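Local coordinates for protein discoidin-2 (Dictyostelium discoideum, PDB 2VM9) that binds galactose and N-acetylgalactosamine as a trimeric, calcium-containing lectin and may take part in spore formation and spore coat assembly, at residues N17-T22 against N60-A65; Y91-T96 against I134-Q139; K206-H211 against Y244-D249. One frame throughout, in Å; residues are numbered along the deposited sequence. Where two conformers were deposited one is given.

Overall arrangement
Contacts 1 and 2 belong to one antiparallel sheet of the N-terminal beta-sandwich, the F5/8 type C (discoidin) domain, while contact 3 lies in the C-terminal H-type lectin domain. The strand order in that sandwich sheet is 17-20, 63-67, 133-142, 87-96, 102-112, so contact 1 takes the first pair and contact 2 the third. Their centres are about 9 Å apart, and Ala-65 N to Ile-134 O (2.8 Å) is one of the probable backbone hydrogen bonds joining them. Contact 3 comes last along the chain, its centre about 59 Å from that of contact 1. The chain thus carries two separate beta modules, and Asp-209 of the carbohydrate site falls in contact 3.

Contact 1: residues N17-T22 against N60-A65; sequences NLRSST and NQFIVA
Ser-21 and Thr-22 give their hydroxyl hydrogens to OE1 of Gln-61, each at 2.7 Å from OG and OG1. They arrive from opposite faces of the amide plane, gripping the oxygen between them. A bend at chi2 (-56°) turns the glutamine amide toward them. Ser-21 OG accepts from Phe-62 N, and Ser-21 N returns a bond to Phe-62 O, tying down the loop ends beyond the strands.

Within the antiparallel strands, Arg-19 and Val-64 form the hydrogen-bonded pair: Arg-19 N reaches Val-64 O at 2.8 Å, and Val-64 N answers to Arg-19 O. Ser-21 CB sits over the centre of the Phe-62 ring, 3.6 Å from its centroid, a CH-pi contact. At the edge of that ring, in its plane, Arg-19 NH1 comes to 3.7 Å from CE1, with guanidinium and ring planes 73° apart. Leu-18 CD2 presses tightly on Ala-65 CB at 3.5 Å.

Leu-18, Ile-63 and Ala-65 face Trp-149 of strand 146-153, in the sandwich interior. On the other face, Arg-19 NH2 bonds to Ala-12 O of the second subunit. In this discoidin-domain sheet 17-20 is an edge strand, and 63-67 lies between it and 133-142.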
loop_
_atom_site.group_PDB
_atom_site.type_symbol
_atom_site.label_atom_id
_atom_site.label_comp_id
_atom_site.label_asym_id
_atom_site.label_seq_id
_atom_site.Cartn_x
_atom_site.Cartn_y
_atom_site.Cartn_z
ATOM N N ASN A 17 3.941 6.591 11.420
ATOM C CA ASN A 17 3.260 7.523 12.308
ATOM C C ASN A 17 3.671 7.117 13.740
ATOM O O ASN A 17 3.767 5.915 14.031
ATOM C CB ASN A 17 1.740 7.351 12.214
ATOM C CG ASN A 17 1.172 7.571 10.795
ATOM O OD1 ASN A 17 0.567 6.650 10.175
ATOM N ND2 ASN A 17 1.319 8.794 10.294
ATOM N N LEU A 18 3.913 8.096 14.609
ATOM C CA LEU A 18 4.241 7.804 16.027
ATOM C C LEU A 18 3.154 8.358 16.934
ATOM O O LEU A 18 2.627 9.463 16.705
ATOM C CB LEU A 18 5.587 8.436 16.423
ATOM C CG LEU A 18 6.867 7.938 15.735
ATOM C CD1 LEU A 18 8.091 8.470 16.495
ATOM C CD2 LEU A 18 6.874 6.433 15.694
ATOM N N ARG A 19 2.843 7.609 17.978
ATOM C CA ARG A 19 1.902 8.062 18.990
ATOM C C ARG A 19 2.413 7.664 20.363
ATOM O O ARG A 19 2.492 6.471 20.681
ATOM C CB ARG A 19 0.541 7.405 18.774
ATOM C CG ARG A 19 -0.489 7.886 19.816
ATOM C CD ARG A 19 -1.868 7.320 19.525
ATOM N NE ARG A 19 -1.966 5.887 19.814
ATOM C CZ ARG A 19 -2.173 5.351 21.021
ATOM N NH1 ARG A 19 -2.249 6.113 22.098
ATOM N NH2 ARG A 19 -2.280 4.028 21.153
ATOM N N SER A 20 2.719 8.644 21.196
ATOM C CA SER A 20 3.102 8.339 22.581
ATOM C C SER A 20 1.878 8.219 23.505
ATOM O O SER A 20 0.783 8.754 23.230
ATOM C CB SER A 20 4.039 9.435 23.129
ATOM O OG SER A 20 3.386 10.706 23.018
ATOM N N SER A 21 2.100 7.553 24.640
ATOM C CA SER A 21 1.111 7.424 25.696
ATOM C C SER A 21 0.865 8.831 26.302
ATOM O O SER A 21 -0.272 9.310 26.350
ATOM C CB SER A 21 1.652 6.459 26.752
ATOM O OG SER A 21 2.985 6.790 27.047
ATOM N N THR A 22 1.937 9.475 26.779
ATOM C CA THR A 22 1.870 10.846 27.303
ATOM C C THR A 22 3.187 11.532 26.922
ATOM O O THR A 22 4.189 10.842 26.611
ATOM C CB THR A 22 1.697 10.899 28.858
ATOM O OG1 THR A 22 2.875 10.368 29.504
ATOM C CG2 THR A 22 0.436 10.107 29.313
ATOM N N ASN A 60 3.608 1.836 32.231
ATOM C CA ASN A 60 2.528 1.810 31.230
ATOM C C ASN A 60 2.712 2.774 30.052
ATOM O O ASN A 60 1.778 2.965 29.255
ATOM C CB ASN A 60 1.224 2.169 31.948
ATOM C CG ASN A 60 0.931 1.199 33.070
ATOM O OD1 ASN A 60 1.007 -0.013 32.867
ATOM N ND2 ASN A 60 0.647 1.723 34.256
ATOM N N GLN A 61 3.874 3.422 29.975
ATOM C CA GLN A 61 4.116 4.397 28.898
ATOM C C GLN A 61 4.604 3.667 27.649
ATOM O O GLN A 61 5.071 2.536 27.729
ATOM C CB GLN A 61 5.165 5.431 29.336
ATOM C CG GLN A 61 4.749 6.141 30.636
ATOM C CD GLN A 61 3.389 6.795 30.490
ATOM O OE1 GLN A 61 3.174 7.653 29.611
ATOM N NE2 GLN A 61 2.443 6.375 31.330
ATOM N N PHE A 62 4.492 4.316 26.494
ATOM C CA PHE A 62 4.888 3.664 25.243
ATOM C C PHE A 62 4.964 4.678 24.137
ATOM O O PHE A 62 4.410 5.767 24.262
ATOM C CB PHE A 62 3.855 2.570 24.820
ATOM C CG PHE A 62 2.418 3.082 24.756
ATOM C CD1 PHE A 62 1.981 3.809 23.651
ATOM C CD2 PHE A 62 1.527 2.802 25.787
ATOM C CE1 PHE A 62 0.649 4.310 23.595
ATOM C CE2 PHE A 62 0.201 3.272 25.759
ATOM C CZ PHE A 62 -0.234 4.055 24.656
ATOM N N ILE A 63 5.611 4.284 23.042
ATOM C CA ILE A 63 5.350 4.916 21.745
ATOM C C ILE A 63 4.929 3.797 20.806
ATOM O O ILE A 63 5.596 2.755 20.735
ATOM C CB ILE A 63 6.577 5.633 21.138
ATOM C CG1 ILE A 63 7.210 6.628 22.120
ATOM C CG2 ILE A 63 6.179 6.341 19.801
ATOM C CD1 ILE A 63 8.511 7.209 21.590
ATOM N N VAL A 64 3.829 4.023 20.100
ATOM C CA VAL A 64 3.383 3.145 19.022
ATOM C C VAL A 64 3.864 3.748 17.714
ATOM O O VAL A 64 3.735 4.960 17.513
ATOM C CB VAL A 64 1.841 3.057 18.944
ATOM C CG1 VAL A 64 1.432 2.082 17.830
ATOM C CG2 VAL A 64 1.260 2.650 20.280
ATOM N N ALA A 65 4.433 2.901 16.857
ATOM C CA ALA A 65 4.844 3.280 15.500
ATOM C C ALA A 65 4.035 2.449 14.524
ATOM O O ALA A 65 3.973 1.217 14.664
ATOM C CB ALA A 65 6.310 3.028 15.328
#

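Contact 2: residues Y91-T96 against I134-Q139; sequences YKLRYT and IAIHPQ
Tyr-91 to Tyr-95 run antiparallel to Pro-138 back to Ile-134, the two short strand axes 4.4 Å apart at closest and their directions 156° from each other. Lys-92 with His-137 and Arg-94 with Ala-135 are the hydrogen-bonded pairs. Lys-92 N stands above the plane of the His-137 carbonyl, 2.9 Å from its O. That oxygen has a second donor on the opposite face, Gln-139 NE2 at 3.0 Å. The glutamine chain turns back on itself at chi2 (-63°) to make this bond, and its amide crosses the aliphatic part of Lys-92 at a slant, with Lys-92 CE 3.8 Å from Gln-139 OE1.

Toward the sandwich interior, the Tyr-91 ring carries Ile-136 CD1 over its centre, 3.8 Å from the centroid, a clear CH-pi contact. CG of Tyr-91 is placed between backbone N and carbonyl carbon (chi1 61°), and this turns one ring face to Ile-136 CD1. Leu-93 CD2 packs on Ile-136, and Tyr-95 CB on Ile-134 CG1. These residues face strands 70-79, 121-131 and 146-153 of the other sheet.

The other face is more polar. Arg-94 is modelled in two conformers; in one of them CD lies over the His-137 ring, with the guanidinium nearly perpendicular to it, and a water accepts from Arg-94 NH1 at 3.0 Å and lies 2.8 Å from His-137 NE2. Phe-62 meets the same imidazole.

The chemistry is thus split across the sheet: an apolar side with one CH-pi contact closes the sandwich, while opposite it a water links the polar ends of arginine and histidine in that conformer, where the nearby positive charge would probably disfavour protonation of the ring.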
loop_
_atom_site.group_PDB
_atom_site.type_symbol
_atom_site.label_atom_id
_atom_site.label_comp_id
_atom_site.label_asym_id
_atom_site.label_seq_id
_atom_site.Cartn_x
_atom_site.Cartn_y
_atom_site.Cartn_z
ATOM N N TYR A 91 13.120 -2.263 28.476
ATOM C CA TYR A 91 11.781 -2.149 27.905
ATOM C C TYR A 91 11.290 -3.488 27.356
ATOM O O TYR A 91 12.071 -4.444 27.182
ATOM C CB TYR A 91 11.772 -1.078 26.792
ATOM C CG TYR A 91 12.703 -1.382 25.621
ATOM C CD1 TYR A 91 12.266 -2.172 24.544
ATOM C CD2 TYR A 91 13.997 -0.849 25.569
ATOM C CE1 TYR A 91 13.119 -2.456 23.463
ATOM C CE2 TYR A 91 14.850 -1.117 24.473
ATOM C CZ TYR A 91 14.393 -1.919 23.441
ATOM O OH TYR A 91 15.204 -2.166 22.365
ATOM N N LYS A 92 9.986 -3.533 27.108
ATOM C CA LYS A 92 9.331 -4.623 26.384
ATOM C C LYS A 92 8.858 -4.095 25.029
ATOM O O LYS A 92 8.765 -2.873 24.804
ATOM C CB LYS A 92 8.117 -5.142 27.169
ATOM C CG LYS A 92 8.479 -5.877 28.485
ATOM C CD LYS A 92 7.206 -6.247 29.252
ATOM C CE LYS A 92 7.593 -6.878 30.583
ATOM N NZ LYS A 92 6.417 -7.520 31.263
ATOM N N LEU A 93 8.573 -5.024 24.125
ATOM C CA LEU A 93 8.056 -4.672 22.805
ATOM C C LEU A 93 6.777 -5.445 22.574
ATOM O O LEU A 93 6.656 -6.609 22.984
ATOM C CB LEU A 93 9.056 -5.017 21.695
ATOM C CG LEU A 93 10.330 -4.193 21.574
ATOM C CD1 LEU A 93 11.269 -4.912 20.568
ATOM C CD2 LEU A 93 10.017 -2.715 21.150
ATOM N N ARG A 94 5.829 -4.773 21.930
ATOM C CA ARG A 94 4.582 -5.384 21.499
ATOM C C ARG A 94 4.429 -5.090 20.018
ATOM O O ARG A 94 4.952 -4.086 19.511
ATOM C CB ARG A 94 3.394 -4.763 22.243
ATOM C CG ARG A 94 3.582 -4.609 23.735
ATOM C CD ARG A 94 2.256 -4.259 24.396
ATOM N NE ARG A 94 1.340 -5.397 24.368
ATOM C CZ ARG A 94 0.092 -5.369 23.910
ATOM N NH1 ARG A 94 -0.458 -4.243 23.433
ATOM N NH2 ARG A 94 -0.617 -6.480 23.959
ATOM N N TYR A 95 3.705 -5.944 19.313
ATOM C CA TYR A 95 3.424 -5.640 17.916
ATOM C C TYR A 95 2.149 -6.292 17.465
ATOM O O TYR A 95 1.586 -7.139 18.170
ATOM C CB TYR A 95 4.603 -6.017 17.009
ATOM C CG TYR A 95 4.919 -7.481 17.008
ATOM C CD1 TYR A 95 4.288 -8.346 16.114
ATOM C CD2 TYR A 95 5.853 -8.011 17.907
ATOM C CE1 TYR A 95 4.596 -9.701 16.096
ATOM C CE2 TYR A 95 6.154 -9.375 17.909
ATOM C CZ TYR A 95 5.529 -10.198 16.993
ATOM O OH TYR A 95 5.808 -11.544 16.999
ATOM N N THR A 96 1.714 -5.877 16.281
ATOM C CA THR A 96 0.504 -6.413 15.676
ATOM C C THR A 96 0.671 -6.454 14.176
ATOM O O THR A 96 1.198 -5.533 13.540
ATOM C CB THR A 96 -0.770 -5.583 16.048
ATOM O OG1 THR A 96 -1.940 -6.204 15.476
ATOM C CG2 THR A 96 -0.629 -4.114 15.547
ATOM N N ILE A 134 4.103 -1.382 15.886
ATOM C CA ILE A 134 4.986 -1.923 16.910
ATOM C C ILE A 134 5.057 -0.871 18.013
ATOM O O ILE A 134 4.943 0.323 17.717
ATOM C CB ILE A 134 6.379 -2.261 16.295
ATOM C CG1 ILE A 134 7.288 -2.946 17.317
ATOM C CG2 ILE A 134 7.048 -1.015 15.714
ATOM C CD1 ILE A 134 8.501 -3.627 16.662
ATOM N N ALA A 135 5.198 -1.289 19.269
ATOM C CA ALA A 135 5.209 -0.310 20.370
ATOM C C ALA A 135 6.358 -0.658 21.293
ATOM O O ALA A 135 6.522 -1.840 21.662
ATOM C CB ALA A 135 3.888 -0.361 21.167
ATOM N N ILE A 136 7.122 0.370 21.671
ATOM C CA ILE A 136 8.124 0.248 22.718
ATOM C C ILE A 136 7.468 0.609 24.045
ATOM O O ILE A 136 6.767 1.632 24.148
ATOM C CB ILE A 136 9.386 1.100 22.398
ATOM C CG1 ILE A 136 10.461 0.901 23.475
ATOM C CG2 ILE A 136 9.028 2.607 22.184
ATOM C CD1 ILE A 136 11.844 1.402 23.060
ATOM N N HIS A 137 7.657 -0.268 25.036
ATOM C CA HIS A 137 7.009 -0.159 26.352
ATOM C C HIS A 137 8.103 -0.106 27.424
ATOM O O HIS A 137 8.520 -1.149 27.936
ATOM C CB HIS A 137 6.096 -1.378 26.564
ATOM C CG HIS A 137 4.747 -1.231 25.923
ATOM N ND1 HIS A 137 3.630 -0.826 26.631
ATOM C CD2 HIS A 137 4.331 -1.432 24.647
ATOM C CE1 HIS A 137 2.580 -0.793 25.818
ATOM N NE2 HIS A 137 2.980 -1.152 24.609
ATOM N N PRO A 138 8.637 1.101 27.700
ATOM C CA PRO A 138 9.670 1.253 28.732
ATOM C C PRO A 138 9.229 0.613 30.042
ATOM O O PRO A 138 8.058 0.753 30.451
ATOM C CB PRO A 138 9.768 2.770 28.899
ATOM C CG PRO A 138 9.504 3.273 27.454
ATOM C CD PRO A 138 8.313 2.396 27.059
ATOM N N GLN A 139 10.150 -0.114 30.673
ATOM C CA GLN A 139 9.831 -0.738 31.954
ATOM C C GLN A 139 10.537 -0.071 33.118
ATOM O O GLN A 139 9.958 0.068 34.184
ATOM C CB GLN A 139 10.196 -2.225 31.947
ATOM C CG GLN A 139 9.378 -2.993 30.917
ATOM C CD GLN A 139 7.881 -2.963 31.217
ATOM O OE1 GLN A 139 7.444 -3.469 32.259
ATOM N NE2 GLN A 139 7.085 -2.363 30.308
HETATM O O HOH W 1 0.923 -1.676 22.833
#

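Contact 3: residues K206-H211 against Y244-D249; sequences KKVDAH and YDLTFD
Lys-206 and Asp-249 meet in a salt bridge at the end of a long, straight lysine chain. From CB, its CG sets out between the backbone N and the carbonyl carbon (chi1 65°) and passes Thr-247 CG2 at 3.8 Å. The chain is then extended: CD comes near both carboxylate oxygens of Asp-249, and CE lies 3.5 Å from Thr-247 CG2. At the tip, NZ meets Asp-249 OD1 at 2.7 Å, on the syn side and 29° out of the carboxylate plane. Glu-168 of strand 163-170 makes a second salt bridge to NZ. A water donates to Asp-249 OD2 and accepts a weak bond from NZ, while Ile-203 N of the third subunit also bonds to OD2.

The strands are antiparallel neighbours in a sheet of the H-type lectin domain, and two classic beta bulges interrupt their register. Lys-206 and Lys-207 both face Thr-247; Tyr-244 and Asp-245 both face Asp-209, whose O accepts from Tyr-244 N (2.8 Å) and Asp-245 N.

On the same face as Asp-209, Lys-207 stretches out until NZ forms a salt bridge with Asp-245 OD2 at 2.9 Å, on the anti side. Asp-245 OD1 is held by Gly-172 N. On the opposite face of the sheet, Val-208 CG2 touches Leu-246 CD2 at 3.9 Å.

Asp-209, a carbohydrate-binding residue, runs alongside Tyr-244, OD2 standing 3.2 Å from CD2, with carboxylate and ring planes 26° apart. Its OD1 takes a bond from Gln-216 NE2 of the third subunit, and residues 207-211 pair with a strand of that chain, extending the sheet over the trimer interface.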
loop_
_atom_site.group_PDB
_atom_site.type_symbol
_atom_site.label_atom_id
_atom_site.label_comp_id
_atom_site.label_asym_id
_atom_site.label_seq_id
_atom_site.Cartn_x
_atom_site.Cartn_y
_atom_site.Cartn_z
ATOM N N LYS A 206 -8.204 -19.754 -23.045
ATOM C CA LYS A 206 -9.490 -20.239 -22.529
ATOM C C LYS A 206 -10.466 -20.710 -23.596
ATOM O O LYS A 206 -11.623 -21.020 -23.298
ATOM C CB LYS A 206 -10.146 -19.212 -21.595
ATOM C CG LYS A 206 -10.549 -17.910 -22.275
ATOM C CD LYS A 206 -11.320 -17.037 -21.263
ATOM C CE LYS A 206 -11.791 -15.769 -21.908
ATOM N NZ LYS A 206 -12.390 -14.740 -20.940
ATOM N N LYS A 207 -10.006 -20.779 -24.839
ATOM C CA LYS A 207 -10.841 -21.344 -25.897
ATOM C C LYS A 207 -9.973 -21.797 -27.038
ATOM O O LYS A 207 -9.141 -21.019 -27.522
ATOM C CB LYS A 207 -11.863 -20.321 -26.431
ATOM C CG LYS A 207 -12.639 -20.882 -27.646
ATOM C CD LYS A 207 -13.435 -19.753 -28.300
ATOM C CE LYS A 207 -14.278 -20.275 -29.412
ATOM N NZ LYS A 207 -15.036 -19.160 -30.087
ATOM N N VAL A 208 -10.175 -23.050 -27.452
ATOM C CA VAL A 208 -9.571 -23.564 -28.674
ATOM C C VAL A 208 -10.678 -24.049 -29.594
ATOM O O VAL A 208 -11.512 -24.847 -29.183
ATOM C CB VAL A 208 -8.608 -24.718 -28.378
ATOM C CG1 VAL A 208 -8.233 -25.438 -29.713
ATOM C CG2 VAL A 208 -7.381 -24.209 -27.634
ATOM N N ASP A 209 -10.689 -23.556 -30.832
ATOM C CA ASP A 209 -11.589 -24.088 -31.841
ATOM C C ASP A 209 -10.677 -24.223 -33.060
ATOM O O ASP A 209 -10.411 -23.250 -33.739
ATOM C CB ASP A 209 -12.734 -23.106 -32.118
ATOM C CG ASP A 209 -13.775 -23.663 -33.084
ATOM O OD1 ASP A 209 -13.552 -24.750 -33.672
ATOM O OD2 ASP A 209 -14.843 -23.020 -33.206
ATOM N N ALA A 210 -10.139 -25.418 -33.273
ATOM C CA ALA A 210 -9.049 -25.611 -34.260
ATOM C C ALA A 210 -8.995 -27.033 -34.755
ATOM O O ALA A 210 -9.251 -27.996 -34.001
ATOM C CB ALA A 210 -7.692 -25.248 -33.658
ATOM N N HIS A 211 -8.582 -27.174 -36.008
ATOM C CA HIS A 211 -8.471 -28.482 -36.594
ATOM C C HIS A 211 -7.026 -28.929 -36.488
ATOM O O HIS A 211 -6.095 -28.130 -36.665
ATOM C CB HIS A 211 -8.901 -28.435 -38.075
ATOM C CG HIS A 211 -9.489 -29.726 -38.549
ATOM N ND1 HIS A 211 -10.834 -30.017 -38.419
ATOM C CD2 HIS A 211 -8.917 -30.818 -39.113
ATOM C CE1 HIS A 211 -11.067 -31.229 -38.898
ATOM N NE2 HIS A 211 -9.921 -31.740 -39.319
ATOM N N TYR A 244 -9.865 -22.036 -36.179
ATOM C CA TYR A 244 -11.139 -21.322 -36.360
ATOM C C TYR A 244 -11.240 -20.121 -35.420
ATOM O O TYR A 244 -11.600 -19.008 -35.837
ATOM C CB TYR A 244 -12.293 -22.311 -36.113
ATOM C CG TYR A 244 -13.653 -21.797 -36.469
ATOM C CD1 TYR A 244 -14.224 -22.133 -37.699
ATOM C CD2 TYR A 244 -14.368 -20.983 -35.595
ATOM C CE1 TYR A 244 -15.475 -21.696 -38.036
ATOM C CE2 TYR A 244 -15.635 -20.518 -35.934
ATOM C CZ TYR A 244 -16.173 -20.897 -37.164
ATOM O OH TYR A 244 -17.422 -20.463 -37.546
ATOM N N ASP A 245 -10.900 -20.338 -34.151
ATOM C CA ASP A 245 -10.829 -19.236 -33.182
ATOM C C ASP A 245 -9.956 -19.654 -31.991
ATOM O O ASP A 245 -9.766 -20.855 -31.723
ATOM C CB ASP A 245 -12.244 -18.860 -32.687
ATOM C CG ASP A 245 -12.301 -17.473 -32.042
ATOM O OD1 ASP A 245 -11.378 -16.671 -32.258
ATOM O OD2 ASP A 245 -13.288 -17.182 -31.320
ATOM N N LEU A 246 -9.390 -18.661 -31.316
ATOM C CA LEU A 246 -8.678 -18.871 -30.046
ATOM C C LEU A 246 -9.012 -17.692 -29.186
ATOM O O LEU A 246 -9.169 -16.573 -29.711
ATOM C CB LEU A 246 -7.160 -18.873 -30.252
ATOM C CG LEU A 246 -6.557 -20.058 -31.004
ATOM C CD1 LEU A 246 -5.116 -19.706 -31.407
ATOM C CD2 LEU A 246 -6.618 -21.321 -30.140
ATOM N N THR A 247 -9.069 -17.913 -27.872
ATOM C CA THR A 247 -9.291 -16.815 -26.923
ATOM C C THR A 247 -8.263 -16.893 -25.809
ATOM O O THR A 247 -8.014 -17.973 -25.280
ATOM C CB THR A 247 -10.713 -16.860 -26.287
ATOM O OG1 THR A 247 -11.703 -16.800 -27.317
ATOM C CG2 THR A 247 -10.900 -15.690 -25.317
ATOM N N PHE A 248 -7.685 -15.744 -25.460
ATOM C CA PHE A 248 -6.825 -15.637 -24.271
ATOM C C PHE A 248 -7.389 -14.652 -23.259
ATOM O O PHE A 248 -7.904 -13.586 -23.633
ATOM C CB PHE A 248 -5.419 -15.165 -24.659
ATOM C CG PHE A 248 -4.640 -16.181 -25.464
ATOM C CD1 PHE A 248 -3.825 -17.112 -24.813
ATOM C CD2 PHE A 248 -4.752 -16.222 -26.851
ATOM C CE1 PHE A 248 -3.109 -18.087 -25.542
ATOM C CE2 PHE A 248 -4.031 -17.184 -27.613
ATOM C CZ PHE A 248 -3.233 -18.126 -26.957
ATOM N N ASP A 249 -7.230 -14.978 -21.974
ATOM C CA ASP A 249 -7.310 -13.930 -20.956
ATOM C C ASP A 249 -5.898 -13.378 -20.803
ATOM O O ASP A 249 -4.911 -14.119 -20.905
ATOM C CB ASP A 249 -7.785 -14.497 -19.623
ATOM C CG ASP A 249 -9.310 -14.452 -19.475
ATOM O OD1 ASP A 249 -9.982 -13.791 -20.315
ATOM O OD2 ASP A 249 -9.829 -15.083 -18.533
HETATM O O HOH W 2 -12.294 -14.471 -17.606
#